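Local coordinates for protein IG hypothetical 16092 (Bacillus cereus ATCC 14579, PDB 1YQH) that is of unknown function but belongs to the UPF0045 (DUF77) family and may bind thiamine or a related compound, at residues Q6-S11 and D55-V60; D59-A64 and T78-H83. All blocks are in the same frame, centred on the assembly; numbering follows the deposited sequence. Where two conformers were deposited one is given.

Interaction 1: residues Q6-S11 and D55-V60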
# COMPACT_ATOMS: atom_id res chain seq x y z
N GLN A 6 -7.12 -20.96 -9.36
CA GLN A 6 -5.77 -20.99 -8.81
C GLN A 6 -5.68 -20.01 -7.64
O GLN A 6 -6.37 -18.98 -7.63
CB GLN A 6 -4.72 -20.67 -9.88
CG GLN A 6 -4.71 -21.65 -11.08
CD GLN A 6 -4.05 -23.00 -10.77
OE1 GLN A 6 -4.02 -23.44 -9.62
NE2 GLN A 6 -3.54 -23.66 -11.81
N GLN A 7 -4.84 -20.34 -6.67
CA GLN A 7 -4.73 -19.53 -5.46
C GLN A 7 -4.15 -18.15 -5.75
O GLN A 7 -3.40 -17.98 -6.71
CB GLN A 7 -3.87 -20.23 -4.42
CG GLN A 7 -4.64 -21.25 -3.58
CD GLN A 7 -3.74 -22.05 -2.67
OE1 GLN A 7 -4.14 -22.46 -1.58
NE2 GLN A 7 -2.51 -22.29 -3.10
N VAL A 8 -4.52 -17.19 -4.91
CA VAL A 8 -3.80 -15.92 -4.84
C VAL A 8 -3.14 -15.88 -3.45
O VAL A 8 -3.52 -16.62 -2.53
CB VAL A 8 -4.70 -14.65 -5.06
CG1 VAL A 8 -5.42 -14.72 -6.40
CG2 VAL A 8 -5.70 -14.44 -3.91
N THR A 9 -2.15 -15.02 -3.33
CA THR A 9 -1.62 -14.63 -2.04
C THR A 9 -1.92 -13.12 -1.91
O THR A 9 -1.87 -12.38 -2.90
CB THR A 9 -0.11 -14.97 -1.95
OG1 THR A 9 0.05 -16.40 -2.10
CG2 THR A 9 0.48 -14.54 -0.62
N MSE A 10 -2.25 -12.68 -0.70
CA MSE A 10 -2.70 -11.32 -0.46
C MSE A 10 -2.19 -10.90 0.92
O MSE A 10 -1.97 -11.76 1.78
CB MSE A 10 -4.23 -11.32 -0.47
CG MSE A 10 -4.90 -9.98 -0.35
SE MSE A 10 -6.82 -10.24 -0.27
CE MSE A 10 -7.13 -10.97 -2.08
N SER A 11 -1.95 -9.61 1.12
CA SER A 11 -1.84 -9.09 2.46
C SER A 11 -2.80 -7.94 2.64
O SER A 11 -3.23 -7.31 1.66
CB SER A 11 -0.40 -8.66 2.80
OG SER A 11 -0.00 -7.54 2.04
N ASP A 55 -11.94 -14.39 -4.50
CA ASP A 55 -13.19 -13.85 -3.97
C ASP A 55 -13.38 -14.16 -2.48
O ASP A 55 -13.91 -13.34 -1.74
CB ASP A 55 -14.41 -14.36 -4.77
CG ASP A 55 -14.47 -13.80 -6.18
OD1 ASP A 55 -13.81 -12.80 -6.48
OD2 ASP A 55 -15.20 -14.37 -7.01
N VAL A 56 -12.95 -15.35 -2.05
CA VAL A 56 -13.02 -15.72 -0.64
C VAL A 56 -12.16 -14.77 0.18
O VAL A 56 -12.62 -14.26 1.20
CB VAL A 56 -12.59 -17.20 -0.40
CG1 VAL A 56 -12.50 -17.53 1.10
CG2 VAL A 56 -13.56 -18.14 -1.10
N LEU A 57 -10.94 -14.53 -0.27
CA LEU A 57 -10.04 -13.62 0.43
C LEU A 57 -10.55 -12.17 0.46
O LEU A 57 -10.51 -11.53 1.51
CB LEU A 57 -8.63 -13.69 -0.16
CG LEU A 57 -7.67 -14.72 0.45
CD1 LEU A 57 -8.29 -16.08 0.73
CD2 LEU A 57 -6.41 -14.87 -0.42
N LEU A 58 -11.04 -11.66 -0.67
CA LEU A 58 -11.61 -10.31 -0.67
C LEU A 58 -12.81 -10.20 0.28
O LEU A 58 -12.98 -9.18 0.95
CB LEU A 58 -11.99 -9.85 -2.08
CG LEU A 58 -10.79 -9.60 -2.99
CD1 LEU A 58 -11.29 -9.48 -4.42
CD2 LEU A 58 -10.03 -8.34 -2.54
N ASP A 59 -13.62 -11.25 0.35
CA ASP A 59 -14.72 -11.26 1.30
C ASP A 59 -14.23 -11.26 2.75
O ASP A 59 -14.84 -10.61 3.62
CB ASP A 59 -15.67 -12.44 1.06
CG ASP A 59 -16.91 -12.36 1.93
OD1 ASP A 59 -17.67 -11.38 1.79
OD2 ASP A 59 -17.09 -13.26 2.77
N VAL A 60 -13.12 -11.97 3.03
CA VAL A 60 -12.50 -11.91 4.36
C VAL A 60 -12.11 -10.48 4.71
O VAL A 60 -12.41 -10.00 5.81
CB VAL A 60 -11.29 -12.88 4.50
CG1 VAL A 60 -10.50 -12.62 5.79
CG2 VAL A 60 -11.78 -14.31 4.45
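Selenomethionine Met10 reaches from the first strand to helix 54-70 and lays its terminal methyl against Leu57, a worked example of how a long, unbranched side chain bridges a strand and the helix packed over its sheet. The pair joins a central strand of a ferredoxin-like sheet to the second of its two long helices. The strand 8-11 and helix 55-60 run nearly parallel, their axes inclined by 15° and 9.6 Å apart, a separation that side chains bridge. Met10 starts with CG anti to the backbone N (chi1 -175°) and stays extended through chi2, which carries SE straight out from the sheet; only at chi3 (-65°) does the chain bend. That last turn sets CE 3.7 Å from Leu57 CB, while SE lies 3.9 Å from the same Leu57 CB, so the selenium and its methyl both lie against the root of the leucine. Leu58 meets the same methyl from another direction: its CD2 is 3.9 Å from Met10 CE, and the two side chains cross at about a right angle.

Leu57 comes from the helix and slides past Met10 and Val8 in the opposite direction to each. Its CD2 branch ends 3.6 Å from Val8 CG2, the valine methyl seated between backbone N and carbonyl carbon, and comes to 4.0 Å from Val8 O. On its other flanks Leu57 touches Leu50 of the neighbouring strand 48-52 and Val39, while Met10 also packs on Ile80 and Ile82 of strand 75-84.

All four touching residues are buried, and no hydrogen bond passes between the segments. Cohesion here therefore comes from dispersion and the exclusion of water, through side chains that slide past and cross one another without any directional bond.

Interaction 2: residues D59-A64 and T78-H83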
# COMPACT_ATOMS: atom_id res chain seq x y z
N ASP A 59 -13.62 -11.25 0.35
CA ASP A 59 -14.72 -11.26 1.30
C ASP A 59 -14.23 -11.26 2.75
O ASP A 59 -14.84 -10.61 3.62
CB ASP A 59 -15.67 -12.44 1.06
CG ASP A 59 -16.91 -12.36 1.93
OD1 ASP A 59 -17.67 -11.38 1.79
OD2 ASP A 59 -17.09 -13.26 2.77
N VAL A 60 -13.12 -11.97 3.03
CA VAL A 60 -12.50 -11.91 4.36
C VAL A 60 -12.11 -10.48 4.71
O VAL A 60 -12.41 -10.00 5.81
CB VAL A 60 -11.29 -12.88 4.50
CG1 VAL A 60 -10.50 -12.62 5.79
CG2 VAL A 60 -11.78 -14.31 4.45
N VAL A 61 -11.47 -9.79 3.78
CA VAL A 61 -11.06 -8.42 4.02
C VAL A 61 -12.27 -7.49 4.26
O VAL A 61 -12.28 -6.67 5.18
CB VAL A 61 -10.17 -7.89 2.86
CG1 VAL A 61 -9.80 -6.41 3.13
CG2 VAL A 61 -8.90 -8.73 2.73
N LYS A 62 -13.30 -7.62 3.42
CA LYS A 62 -14.53 -6.83 3.59
C LYS A 62 -15.14 -7.05 4.96
O LYS A 62 -15.57 -6.11 5.63
CB LYS A 62 -15.54 -7.19 2.49
CG LYS A 62 -15.12 -6.65 1.14
CD LYS A 62 -15.84 -7.36 0.00
CE LYS A 62 -17.30 -7.02 -0.02
NZ LYS A 62 -18.01 -7.66 -1.18
N ARG A 63 -15.17 -8.30 5.40
CA ARG A 63 -15.79 -8.58 6.69
C ARG A 63 -14.91 -8.11 7.84
O ARG A 63 -15.43 -7.74 8.89
CB ARG A 63 -16.19 -10.05 6.80
CG ARG A 63 -17.38 -10.35 5.90
CD ARG A 63 -17.91 -11.75 6.08
NE ARG A 63 -16.96 -12.72 5.56
CZ ARG A 63 -16.25 -13.51 6.34
NH1 ARG A 63 -16.41 -13.45 7.65
NH2 ARG A 63 -15.39 -14.37 5.81
N ALA A 64 -13.59 -8.11 7.61
CA ALA A 64 -12.61 -7.65 8.61
C ALA A 64 -12.80 -6.16 8.83
O ALA A 64 -12.88 -5.71 9.96
CB ALA A 64 -11.17 -7.94 8.15
N THR A 78 -8.27 0.79 4.86
CA THR A 78 -7.94 -0.61 4.61
C THR A 78 -6.97 -0.68 3.44
O THR A 78 -7.22 -0.10 2.39
CB THR A 78 -9.24 -1.43 4.35
OG1 THR A 78 -10.12 -1.31 5.48
CG2 THR A 78 -8.94 -2.92 4.08
N SER A 79 -5.86 -1.40 3.62
CA SER A 79 -4.85 -1.55 2.58
C SER A 79 -4.82 -3.02 2.16
O SER A 79 -4.94 -3.91 3.01
CB SER A 79 -3.46 -1.15 3.09
OG SER A 79 -3.44 0.19 3.58
N ILE A 80 -4.66 -3.26 0.87
CA ILE A 80 -4.64 -4.62 0.34
C ILE A 80 -3.53 -4.68 -0.70
O ILE A 80 -3.34 -3.73 -1.47
CB ILE A 80 -5.99 -5.00 -0.35
CG1 ILE A 80 -7.18 -4.82 0.61
CG2 ILE A 80 -5.94 -6.45 -0.87
CD1 ILE A 80 -8.56 -4.85 -0.04
N LYS A 81 -2.79 -5.79 -0.71
CA LYS A 81 -1.88 -6.07 -1.81
C LYS A 81 -2.17 -7.50 -2.30
O LYS A 81 -2.25 -8.42 -1.48
CB LYS A 81 -0.43 -5.95 -1.37
CG LYS A 81 0.53 -5.71 -2.53
CD LYS A 81 1.92 -5.33 -2.04
CE LYS A 81 2.05 -3.85 -1.66
NZ LYS A 81 2.10 -2.92 -2.84
N ILE A 82 -2.32 -7.66 -3.60
CA ILE A 82 -2.67 -8.96 -4.17
C ILE A 82 -1.59 -9.38 -5.15
O ILE A 82 -1.20 -8.59 -6.01
CB ILE A 82 -4.03 -8.94 -4.94
CG1 ILE A 82 -5.14 -8.34 -4.07
CG2 ILE A 82 -4.42 -10.36 -5.42
CD1 ILE A 82 -6.44 -8.07 -4.83
N HIS A 83 -1.13 -10.63 -5.02
CA HIS A 83 -0.29 -11.25 -6.04
C HIS A 83 -1.18 -12.17 -6.86
O HIS A 83 -1.64 -13.21 -6.38
CB HIS A 83 0.88 -12.04 -5.43
CG HIS A 83 1.94 -12.41 -6.42
ND1 HIS A 83 3.26 -12.59 -6.07
CD2 HIS A 83 1.87 -12.63 -7.76
CE1 HIS A 83 3.96 -12.91 -7.15
NE2 HIS A 83 3.14 -12.93 -8.19
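Val61 overlaps two residues of strand 75-84 with a single methyl, CG1, which reaches from helix 54-70 to the antiparallel sheet of this ferredoxin-like (beta-alpha-beta-beta-alpha-beta) alpha+beta fold. Illustrating how one branch can serve two neighbours, that methyl lies 3.7 Å from Thr78 CG2 and also 3.7 Å from Ile80 CD1. Its position follows from the valine rotamer: CG1 is anti to the backbone N (chi1 178°), which turns it to the strand. Thr78 and Ile80 are two apart in the strand and hence face the same way; the threonine presents its methyl and slides past Val61 in the opposite direction, whereas the isoleucine crosses it at a slant with the end of its longer branch.

Thr78 divides its two branches between apolar and polar company, since OG1 is hydrogen-bonded to Gln65 OE1, one turn after Val61 on helix 54-70. Beyond the strand the sheet continues into the third subunit, where residues 78-83 pair in an antiparallel ladder and Ile80 packs on Ile80 of that neighbouring chain. The contact thus covers Thr78 and Ile80 on the helix-facing side of a strand outermost within its chain.

A charged pair lies on the same helix, without touching the strand segment: Arg63 NE donates to Asp59 OD2 over 2.8 Å at an N-H...O angle of 162°, approaching from above the carboxylate plane while the acceptor lies nearly in the guanidinium plane.

From the N terminus, the chain enters strand 8-17, passes through helix 23-36 and the hairpin of strands 40-43 and 48-52, and reaches helix 54-70, where interaction 1 closes a long loop of 43 intervening residues. Interaction 2 begins on that same helix, sharing Asp59 and Val60, and closes a shorter loop onto strand 75-84. The two loops follow one another along the chain, meeting at the helix, and neither encloses the other. In space they converge again, because strands 8-17 and 75-84 are antiparallel neighbours: Ser11 O and Lys81 N lie 2.8 Å apart, a probable hydrogen bond. One helix is thereby tied to both adjoining strands.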